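Local coordinates for protein epoxyqueuosine reductase (Streptococcus thermophilus, PDB 5D6S) that belongs to the epoxyqueuosine reductase (QueG) family and binds cobalamin and two iron-sulfur clusters of the 4Fe-4S type, at residues I43-F54 and A91-A100; E80-S90 and E151-V162. All coordinates share one frame; numbering follows the deposited sequence.

Contact 1. Residues I43-F54 and A91-A100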
loop_
_atom_site.group_PDB
_atom_site.type_symbol
_atom_site.label_atom_id
_atom_site.label_comp_id
_atom_site.label_asym_id
_atom_site.label_seq_id
_atom_site.Cartn_x
_atom_site.Cartn_y
_atom_site.Cartn_z
ATOM N N ILE A 43 12.337 -14.618 -9.537
ATOM C CA ILE A 43 10.909 -14.446 -9.745
ATOM C C ILE A 43 10.185 -15.661 -9.212
ATOM O O ILE A 43 10.443 -16.773 -9.653
ATOM C CB ILE A 43 10.570 -14.244 -11.227
ATOM C CG1 ILE A 43 11.220 -12.964 -11.730
ATOM C CG2 ILE A 43 9.058 -14.178 -11.440
ATOM C CD1 ILE A 43 11.121 -12.788 -13.228
ATOM N N SER A 44 9.256 -15.445 -8.289
ATOM C CA SER A 44 8.595 -16.534 -7.579
ATOM C C SER A 44 7.509 -17.246 -8.388
ATOM O O SER A 44 7.049 -18.335 -8.013
ATOM C CB SER A 44 7.988 -16.017 -6.263
ATOM O OG SER A 44 9.006 -15.586 -5.383
ATOM N N LYS A 45 7.056 -16.616 -9.455
ATOM C CA LYS A 45 6.013 -17.197 -10.309
ATOM C C LYS A 45 5.967 -16.415 -11.593
ATOM O O LYS A 45 6.298 -15.234 -11.606
ATOM C CB LYS A 45 4.635 -17.147 -9.657
ATOM C CG LYS A 45 4.014 -18.488 -9.367
ATOM C CD LYS A 45 2.736 -18.315 -8.554
ATOM C CE LYS A 45 1.900 -19.580 -8.520
ATOM N NZ LYS A 45 1.014 -19.641 -9.703
ATOM N N ILE A 46 5.540 -17.075 -12.660
ATOM C CA ILE A 46 5.466 -16.444 -13.970
ATOM C C ILE A 46 4.325 -17.044 -14.747
ATOM O O ILE A 46 3.920 -18.185 -14.526
ATOM C CB ILE A 46 6.797 -16.558 -14.719
ATOM C CG1 ILE A 46 6.768 -15.748 -16.006
ATOM C CG2 ILE A 46 7.157 -18.019 -14.972
ATOM C CD1 ILE A 46 8.155 -15.370 -16.481
ATOM N N GLY A 47 3.777 -16.243 -15.633
ATOM C CA GLY A 47 2.544 -16.581 -16.320
ATOM C C GLY A 47 2.587 -15.938 -17.693
ATOM O O GLY A 47 3.416 -15.067 -17.938
ATOM N N PHE A 48 1.710 -16.399 -18.589
ATOM C CA PHE A 48 1.669 -15.909 -19.957
ATOM C C PHE A 48 0.229 -15.728 -20.356
ATOM O O PHE A 48 -0.651 -16.474 -19.939
ATOM C CB PHE A 48 2.359 -16.881 -20.908
ATOM C CG PHE A 48 3.794 -17.146 -20.564
ATOM C CD1 PHE A 48 4.118 -18.111 -19.615
ATOM C CD2 PHE A 48 4.818 -16.416 -21.159
ATOM C CE1 PHE A 48 5.439 -18.353 -19.265
ATOM C CE2 PHE A 48 6.146 -16.660 -20.815
ATOM C CZ PHE A 48 6.460 -17.638 -19.868
ATOM N N THR A 49 -0.019 -14.706 -21.151
ATOM C CA THR A 49 -1.367 -14.456 -21.626
ATOM C C THR A 49 -1.278 -13.617 -22.883
ATOM O O THR A 49 -0.223 -13.089 -23.226
ATOM C CB THR A 49 -2.243 -13.764 -20.573
ATOM O OG1 THR A 49 -3.430 -13.258 -21.197
ATOM C CG2 THR A 49 -1.502 -12.621 -19.937
ATOM N N THR A 50 -2.395 -13.527 -23.582
ATOM C CA THR A 50 -2.418 -12.817 -24.846
ATOM C C THR A 50 -2.397 -11.325 -24.564
ATOM O O THR A 50 -2.717 -10.877 -23.457
ATOM C CB THR A 50 -3.671 -13.161 -25.679
ATOM O OG1 THR A 50 -4.842 -12.689 -25.004
ATOM C CG2 THR A 50 -3.775 -14.669 -25.905
ATOM N N ALA A 51 -2.031 -10.570 -25.587
ATOM C CA ALA A 51 -2.231 -9.136 -25.600
ATOM C C ALA A 51 -3.679 -8.790 -25.978
ATOM O O ALA A 51 -3.943 -7.702 -26.489
ATOM C CB ALA A 51 -1.269 -8.494 -26.576
ATOM N N ASP A 52 -4.616 -9.715 -25.767
ATOM C CA ASP A 52 -6.014 -9.427 -26.059
ATOM C C ASP A 52 -6.485 -8.402 -25.064
ATOM O O ASP A 52 -6.088 -8.434 -23.888
ATOM C CB ASP A 52 -6.905 -10.670 -25.945
ATOM C CG ASP A 52 -6.776 -11.599 -27.137
ATOM O OD1 ASP A 52 -6.105 -11.238 -28.124
ATOM O OD2 ASP A 52 -7.363 -12.693 -27.086
ATOM N N ASP A 53 -7.330 -7.501 -25.529
ATOM C CA ASP A 53 -7.787 -6.459 -24.660
ATOM C C ASP A 53 -8.616 -7.001 -23.466
ATOM O O ASP A 53 -8.817 -8.206 -23.323
ATOM C CB ASP A 53 -8.465 -5.339 -25.457
ATOM C CG ASP A 53 -9.539 -5.824 -26.380
ATOM O OD1 ASP A 53 -10.509 -6.443 -25.875
ATOM O OD2 ASP A 53 -9.449 -5.521 -27.595
ATOM N N PHE A 54 -9.038 -6.110 -22.581
ATOM C CA PHE A 54 -9.681 -6.502 -21.343
ATOM C C PHE A 54 -11.038 -5.825 -21.209
ATOM O O PHE A 54 -11.444 -5.492 -20.099
ATOM C CB PHE A 54 -8.835 -6.075 -20.130
ATOM C CG PHE A 54 -7.523 -6.803 -19.970
ATOM C CD1 PHE A 54 -6.422 -6.443 -20.725
ATOM C CD2 PHE A 54 -7.382 -7.795 -19.008
ATOM C CE1 PHE A 54 -5.216 -7.095 -20.582
ATOM C CE2 PHE A 54 -6.176 -8.456 -18.850
ATOM C CZ PHE A 54 -5.091 -8.109 -19.636
ATOM N N ALA A 91 2.127 -5.697 -29.965
ATOM C CA ALA A 91 1.816 -6.523 -28.808
ATOM C C ALA A 91 1.152 -7.816 -29.219
ATOM O O ALA A 91 0.230 -7.834 -30.022
ATOM C CB ALA A 91 0.928 -5.769 -27.841
ATOM N N LYS A 92 1.626 -8.892 -28.612
ATOM C CA LYS A 92 1.237 -10.228 -28.990
ATOM C C LYS A 92 0.985 -11.085 -27.747
ATOM O O LYS A 92 -0.040 -11.733 -27.642
ATOM C CB LYS A 92 2.339 -10.829 -29.867
ATOM C CG LYS A 92 1.825 -11.737 -30.964
ATOM C CD LYS A 92 1.104 -10.951 -32.050
ATOM C CE LYS A 92 -0.227 -11.613 -32.387
ATOM N NZ LYS A 92 -0.963 -10.914 -33.470
ATOM N N THR A 93 1.925 -11.096 -26.811
ATOM C CA THR A 93 1.698 -11.730 -25.518
ATOM C C THR A 93 2.101 -10.797 -24.366
ATOM O O THR A 93 2.829 -9.817 -24.570
ATOM C CB THR A 93 2.432 -13.087 -25.403
ATOM O OG1 THR A 93 2.095 -13.713 -24.160
ATOM C CG2 THR A 93 3.935 -12.922 -25.454
ATOM N N ILE A 94 1.587 -11.086 -23.167
ATOM C CA ILE A 94 1.955 -10.370 -21.927
ATOM C C ILE A 94 2.448 -11.382 -20.912
ATOM O O ILE A 94 1.783 -12.374 -20.651
ATOM C CB ILE A 94 0.761 -9.616 -21.283
ATOM C CG1 ILE A 94 0.240 -8.511 -22.212
ATOM C CG2 ILE A 94 1.181 -8.993 -19.965
ATOM C CD1 ILE A 94 -1.092 -7.920 -21.797
ATOM N N ILE A 95 3.593 -11.092 -20.310
ATOM C CA ILE A 95 4.187 -11.967 -19.306
ATOM C C ILE A 95 4.013 -11.334 -17.939
ATOM O O ILE A 95 4.589 -10.281 -17.662
ATOM C CB ILE A 95 5.690 -12.158 -19.544
ATOM C CG1 ILE A 95 5.941 -12.528 -21.011
ATOM C CG2 ILE A 95 6.243 -13.198 -18.587
ATOM C CD1 ILE A 95 7.407 -12.558 -21.414
ATOM N N SER A 96 3.221 -11.979 -17.092
ATOM C CA SER A 96 2.987 -11.502 -15.743
ATOM C C SER A 96 4.001 -12.118 -14.813
ATOM O O SER A 96 4.110 -13.339 -14.775
ATOM C CB SER A 96 1.588 -11.883 -15.264
ATOM O OG SER A 96 1.440 -11.577 -13.886
ATOM N N ILE A 97 4.699 -11.292 -14.026
ATOM C CA ILE A 97 5.575 -11.811 -12.963
ATOM C C ILE A 97 5.011 -11.579 -11.559
ATOM O O ILE A 97 4.150 -10.732 -11.355
ATOM C CB ILE A 97 7.010 -11.263 -13.041
ATOM C CG1 ILE A 97 7.048 -9.768 -12.809
ATOM C CG2 ILE A 97 7.604 -11.589 -14.393
ATOM C CD1 ILE A 97 8.450 -9.296 -12.490
ATOM N N ALA A 98 5.475 -12.396 -10.621
ATOM C CA ALA A 98 5.107 -12.287 -9.225
ATOM C C ALA A 98 6.337 -12.566 -8.376
ATOM O O ALA A 98 7.047 -13.537 -8.623
ATOM C CB ALA A 98 4.005 -13.265 -8.883
ATOM N N VAL A 99 6.615 -11.682 -7.419
ATOM C CA VAL A 99 7.721 -11.882 -6.489
ATOM C C VAL A 99 7.093 -11.907 -5.120
ATOM O O VAL A 99 6.369 -10.979 -4.750
ATOM C CB VAL A 99 8.770 -10.762 -6.568
ATOM C CG1 VAL A 99 9.869 -10.972 -5.536
ATOM C CG2 VAL A 99 9.382 -10.707 -7.956
ATOM N N ALA A 100 7.364 -12.963 -4.364
ATOM C CA ALA A 100 6.767 -13.096 -3.050
ATOM C C ALA A 100 7.544 -12.282 -2.020
ATOM O O ALA A 100 8.738 -12.054 -2.188
ATOM C CB ALA A 100 6.711 -14.557 -2.646
#

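Contact 2. Residues E80-S90 and E151-V162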
loop_
_atom_site.group_PDB
_atom_site.type_symbol
_atom_site.label_atom_id
_atom_site.label_comp_id
_atom_site.label_asym_id
_atom_site.label_seq_id
_atom_site.Cartn_x
_atom_site.Cartn_y
_atom_site.Cartn_z
ATOM N N GLU A 80 -6.277 3.314 -22.369
ATOM C CA GLU A 80 -4.894 2.805 -22.192
ATOM C C GLU A 80 -4.828 1.637 -21.177
ATOM O O GLU A 80 -3.858 0.866 -21.125
ATOM C CB GLU A 80 -3.928 3.936 -21.779
ATOM C CG GLU A 80 -3.407 4.738 -22.962
ATOM C CD GLU A 80 -2.593 5.977 -22.606
ATOM O OE1 GLU A 80 -2.273 6.730 -23.553
ATOM O OE2 GLU A 80 -2.280 6.226 -21.419
ATOM N N ARG A 81 -5.882 1.537 -20.380
ATOM C CA ARG A 81 -5.978 0.563 -19.323
ATOM C C ARG A 81 -6.394 -0.836 -19.795
ATOM O O ARG A 81 -5.963 -1.849 -19.230
ATOM C CB ARG A 81 -7.001 1.064 -18.326
ATOM C CG ARG A 81 -6.616 0.763 -16.912
ATOM C CD ARG A 81 -6.116 1.977 -16.170
ATOM N NE ARG A 81 -6.639 1.855 -14.825
ATOM C CZ ARG A 81 -6.155 1.070 -13.866
ATOM N NH1 ARG A 81 -6.783 1.029 -12.706
ATOM N NH2 ARG A 81 -5.050 0.361 -14.031
ATOM N N ILE A 82 -7.228 -0.874 -20.831
ATOM C CA ILE A 82 -7.817 -2.119 -21.354
ATOM C C ILE A 82 -7.249 -2.579 -22.713
ATOM O O ILE A 82 -7.358 -3.755 -23.051
ATOM C CB ILE A 82 -9.351 -2.019 -21.499
ATOM C CG1 ILE A 82 -9.777 -0.597 -21.807
ATOM C CG2 ILE A 82 -10.043 -2.472 -20.227
ATOM C CD1 ILE A 82 -11.139 -0.523 -22.439
ATOM N N TYR A 83 -6.638 -1.672 -23.472
ATOM C CA TYR A 83 -6.116 -1.992 -24.801
ATOM C C TYR A 83 -4.592 -1.986 -24.808
ATOM O O TYR A 83 -3.974 -0.944 -25.087
ATOM C CB TYR A 83 -6.649 -0.986 -25.850
ATOM C CG TYR A 83 -8.166 -0.924 -25.958
ATOM C CD1 TYR A 83 -8.924 -2.091 -26.077
ATOM C CD2 TYR A 83 -8.840 0.295 -25.952
ATOM C CE1 TYR A 83 -10.310 -2.055 -26.170
ATOM C CE2 TYR A 83 -10.224 0.346 -26.041
ATOM C CZ TYR A 83 -10.960 -0.836 -26.153
ATOM O OH TYR A 83 -12.339 -0.796 -26.220
ATOM N N PRO A 84 -3.965 -3.145 -24.551
ATOM C CA PRO A 84 -2.501 -3.243 -24.477
ATOM C C PRO A 84 -1.734 -2.710 -25.682
ATOM O O PRO A 84 -0.570 -2.311 -25.542
ATOM C CB PRO A 84 -2.249 -4.742 -24.347
ATOM C CG PRO A 84 -3.458 -5.262 -23.712
ATOM C CD PRO A 84 -4.596 -4.427 -24.238
ATOM N N LYS A 85 -2.370 -2.705 -26.848
ATOM C CA LYS A 85 -1.696 -2.242 -28.060
ATOM C C LYS A 85 -1.409 -0.743 -28.022
ATOM O O LYS A 85 -0.501 -0.270 -28.708
ATOM C CB LYS A 85 -2.484 -2.624 -29.318
ATOM C CG LYS A 85 -2.386 -4.100 -29.669
ATOM C CD LYS A 85 -3.431 -4.514 -30.694
ATOM C CE LYS A 85 -3.723 -6.008 -30.606
ATOM N NZ LYS A 85 -4.921 -6.357 -31.415
ATOM N N LEU A 86 -2.170 -0.007 -27.214
ATOM C CA LEU A 86 -1.902 1.421 -27.001
ATOM C C LEU A 86 -0.596 1.678 -26.242
ATOM O O LEU A 86 -0.029 2.743 -26.349
ATOM C CB LEU A 86 -3.069 2.081 -26.278
ATOM C CG LEU A 86 -4.366 2.155 -27.085
ATOM C CD1 LEU A 86 -5.477 2.845 -26.294
ATOM C CD2 LEU A 86 -4.152 2.895 -28.394
ATOM N N SER A 87 -0.125 0.692 -25.487
ATOM C CA SER A 87 1.186 0.763 -24.834
ATOM C C SER A 87 2.331 0.228 -25.704
ATOM O O SER A 87 3.491 0.537 -25.428
ATOM C CB SER A 87 1.186 -0.012 -23.500
ATOM O OG SER A 87 0.339 0.586 -22.541
ATOM N N LEU A 88 2.026 -0.615 -26.694
ATOM C CA LEU A 88 3.084 -1.202 -27.535
ATOM C C LEU A 88 2.843 -1.142 -29.075
ATOM O O LEU A 88 3.693 -0.619 -29.799
ATOM C CB LEU A 88 3.432 -2.626 -27.068
ATOM C CG LEU A 88 4.722 -3.263 -27.636
ATOM C CD1 LEU A 88 5.938 -2.357 -27.597
ATOM C CD2 LEU A 88 5.054 -4.561 -26.909
ATOM N N GLU A 89 1.723 -1.675 -29.570
ATOM C CA GLU A 89 1.430 -1.738 -31.034
ATOM C C GLU A 89 1.778 -3.122 -31.558
ATOM O O GLU A 89 0.899 -3.837 -32.044
ATOM C CB GLU A 89 2.158 -0.674 -31.878
ATOM N N SER A 90 3.045 -3.515 -31.442
ATOM C CA SER A 90 3.487 -4.879 -31.821
ATOM C C SER A 90 3.153 -5.958 -30.773
ATOM O O SER A 90 3.800 -7.012 -30.721
ATOM C CB SER A 90 4.992 -4.892 -32.106
ATOM O OG SER A 90 5.733 -4.894 -30.907
ATOM N N GLU A 151 10.607 -6.972 -28.936
ATOM C CA GLU A 151 10.110 -5.667 -28.496
ATOM C C GLU A 151 9.325 -5.808 -27.204
ATOM O O GLU A 151 8.500 -6.711 -27.079
ATOM C CB GLU A 151 9.236 -5.027 -29.567
ATOM C CG GLU A 151 10.019 -4.463 -30.747
ATOM C CD GLU A 151 9.192 -3.535 -31.631
ATOM O OE1 GLU A 151 7.969 -3.339 -31.365
ATOM O OE2 GLU A 151 9.783 -2.976 -32.585
ATOM N N TYR A 152 9.575 -4.905 -26.251
ATOM C CA TYR A 152 8.925 -4.987 -24.941
ATOM C C TYR A 152 8.570 -3.655 -24.304
ATOM O O TYR A 152 8.964 -2.591 -24.764
ATOM C CB TYR A 152 9.781 -5.796 -23.967
ATOM C CG TYR A 152 11.139 -5.208 -23.673
ATOM C CD1 TYR A 152 12.182 -5.366 -24.557
ATOM C CD2 TYR A 152 11.392 -4.533 -22.477
ATOM C CE1 TYR A 152 13.438 -4.857 -24.274
ATOM C CE2 TYR A 152 12.652 -4.033 -22.187
ATOM C CZ TYR A 152 13.665 -4.204 -23.101
ATOM O OH TYR A 152 14.906 -3.678 -22.867
ATOM N N LYS A 153 7.816 -3.751 -23.217
ATOM C CA LYS A 153 7.324 -2.608 -22.473
ATOM C C LYS A 153 6.997 -3.097 -21.063
ATOM O O LYS A 153 6.039 -3.833 -20.864
ATOM C CB LYS A 153 6.101 -2.041 -23.196
ATOM C CG LYS A 153 5.296 -1.016 -22.437
ATOM C CD LYS A 153 6.141 0.155 -21.991
ATOM C CE LYS A 153 5.237 1.295 -21.564
ATOM N NZ LYS A 153 5.961 2.189 -20.631
ATOM N N GLY A 154 7.816 -2.697 -20.098
ATOM C CA GLY A 154 7.676 -3.155 -18.713
ATOM C C GLY A 154 6.778 -2.270 -17.865
ATOM O O GLY A 154 6.809 -1.057 -17.979
ATOM N N MET A 155 6.004 -2.889 -16.982
ATOM C CA MET A 155 5.144 -2.170 -16.045
ATOM C C MET A 155 5.221 -2.766 -14.639
ATOM O O MET A 155 5.277 -3.975 -14.482
ATOM C CB MET A 155 3.692 -2.211 -16.527
ATOM C CG MET A 155 3.467 -1.407 -17.777
ATOM S SD MET A 155 1.751 -1.535 -18.265
ATOM C CE MET A 155 1.689 -0.290 -19.554
ATOM N N VAL A 156 5.199 -1.917 -13.623
ATOM C CA VAL A 156 4.995 -2.398 -12.255
ATOM C C VAL A 156 4.344 -1.295 -11.405
ATOM O O VAL A 156 4.971 -0.292 -11.107
ATOM C CB VAL A 156 6.304 -2.976 -11.658
ATOM C CG1 VAL A 156 7.487 -2.121 -12.040
ATOM C CG2 VAL A 156 6.208 -3.152 -10.158
ATOM N N ASP A 157 3.057 -1.486 -11.111
ATOM C CA ASP A 157 2.218 -0.570 -10.337
ATOM C C ASP A 157 1.893 0.726 -11.081
ATOM O O ASP A 157 0.734 1.121 -11.171
ATOM C CB ASP A 157 2.832 -0.309 -8.955
ATOM C CG ASP A 157 1.967 0.597 -8.076
ATOM O OD1 ASP A 157 0.814 0.250 -7.761
ATOM O OD2 ASP A 157 2.489 1.622 -7.607
ATOM N N THR A 158 2.914 1.383 -11.616
ATOM C CA THR A 158 2.783 2.750 -12.123
ATOM C C THR A 158 2.417 2.793 -13.574
ATOM O O THR A 158 2.237 3.856 -14.147
ATOM C CB THR A 158 4.129 3.477 -12.006
ATOM O OG1 THR A 158 5.137 2.745 -12.708
ATOM C CG2 THR A 158 4.566 3.613 -10.562
ATOM N N GLY A 159 2.323 1.623 -14.196
ATOM C CA GLY A 159 1.867 1.512 -15.579
ATOM C C GLY A 159 0.341 1.603 -15.714
ATOM O O GLY A 159 -0.392 1.627 -14.718
ATOM N N ALA A 160 -0.131 1.579 -16.967
ATOM C CA ALA A 160 -1.551 1.764 -17.317
ATOM C C ALA A 160 -2.422 0.522 -17.150
ATOM O O ALA A 160 -3.620 0.619 -16.894
ATOM C CB ALA A 160 -1.666 2.233 -18.742
ATOM N N LEU A 161 -1.828 -0.643 -17.261
ATOM C CA LEU A 161 -2.615 -1.863 -17.102
ATOM C C LEU A 161 -3.085 -2.101 -15.667
ATOM O O LEU A 161 -2.478 -1.625 -14.697
ATOM C CB LEU A 161 -1.842 -3.097 -17.606
ATOM C CG LEU A 161 -1.517 -3.049 -19.105
ATOM C CD1 LEU A 161 -0.812 -4.332 -19.497
ATOM C CD2 LEU A 161 -2.757 -2.830 -19.956
ATOM N N VAL A 162 -4.153 -2.888 -15.568
ATOM C CA VAL A 162 -4.642 -3.412 -14.304
ATOM C C VAL A 162 -3.774 -4.623 -13.957
ATOM O O VAL A 162 -4.018 -5.711 -14.428
ATOM C CB VAL A 162 -6.127 -3.808 -14.401
ATOM C CG1 VAL A 162 -6.635 -4.244 -13.043
ATOM C CG2 VAL A 162 -6.949 -2.647 -14.940
#

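Contact 1. Residues I43-F54 and A91-A100
Thr49 and the pair Thr93 and Ile94 meet at a backbone carbonyl that accepts two bonds. Ile94 N reaches Thr49 O at 2.7 Å in a nearly straight bond (172° at the hydrogen). Thr93 OG1 reaches the same oxygen at 2.6 Å from the opposite face of the carbonyl plane. The Thr93 hydroxyl lies anti to its own backbone N (chi1 -176°), which carries it across to the neighbouring strand. Thr49 N returns a bond to Ile94 O. Thr49 CG2 lies alongside Ile94 and rests 3.4 Å from Ile94 O. Towards the other end, Ala98 N donates to Lys45 O at 3.1 Å, and the two CB atoms of this pair meet on the same sheet face as Thr49 and Ile94. Strands 45-50 and 93-100 are thus antiparallel neighbours, with 45-50 at the edge of a four-stranded sheet within the chain. On the other face these strands present Ile46, Phe48, Ile95 and Ile97. Ile46 and Ile95 lie side by side there, pointing the same way, with CD1 of Ile46 3.6 Å from CG2 of Ile95. The Phe48 ring meets CG1 of Ile95 obliquely. Ile43 crosses Ile97 at about a right angle, CD1 to CG2. Past the strand, Ala51 N bonds to Lys92 O at 3.1 Å, and Ala51 CB packs against Ala91 CB. The hydroxyl of Thr50 accepts from Asp52 N, forming an ST turn. Lys92 and Thr93 form a classic beta bulge opposite Thr197. Further out, Arg169 NE bonds to Thr49 OG1, while its other nitrogens hold the carbonyls of Asp52 and Asp53. Helix 128-144 packs on Ile43, Ile97 and Val99; Val166 of helix 163-169 touches Ile94 and Ser96.

Contact 2. Residues E80-S90 and E151-V162
Arg81 has the largest area buried here, and it meets Ala160 and Leu161 next to bound cobalamin. This is part of the cobalamin pocket: Arg81, Asp157, Leu161 and Val162 all belong to it. The segment 80-90 holds the last, weakly bonded turn of helix 78-82 and the loop that follows. The segment 151-162 carries edge strand 152-155 and the loop into helix 163-169, with Val162 at the N-cap position. The guanidinium of Arg81 is held at its edge. NH2 donates to Ala160 O at 3.2 Å, almost straight (174° at the hydrogen). The acceptor lies in the guanidinium plane, but the donor stands above the carbonyl plane of Ala160. Leu161 O also lies at that edge, near NH2. The Arg81 side chain bends at chi2 and chi3, which turns the guanidinium back toward Ala160 O. CG2 of Val162 sits over one face of the group, offset toward the rim. NH1 bonds to O58 of the cobalamin, so protein and ligand probably both limit the rotation of the group. Leu161 O and Asp157 O bond to N62 of the cobalamin. Ala160 sets its CB 3.5 Å from Glu80 O. The Leu161 side chain starts away from residues 80-90, yet its CD2 comes to 3.4 Å from Arg81 O. Ser87 and Leu88 face the strand. Met155 runs extended beyond CG and brings its CE to Ser87 OG. Leu88 places CD1 near Tyr152 O and CD2 near Glu151 O. At the far end, Ser90 OG donates to Glu151 OE1 at 2.8 Å, meeting the carboxylate on its anti side, 32° out of its plane.

In the fold
The centres of contacts 1 and 2 lie about 11 Å apart, and the two touch directly. Phe54 N approaches Ile82 O at 2.9 Å, probably as a hydrogen bond. Asp53 CB packs 3.3 Å from CD1 of Tyr83. Both contacts reach the same four-stranded sheet: contact 1 joins strands 45-50 and 93-100, and contact 2 uses strand 152-155 at the other edge. Strand 190-197 lies between 93-100 and 152-155. Cobalamin is nearer to contact 2, where Arg81 bonds to it. In contact 1 the side chain of Ala98 stays about 7 Å from the ligand.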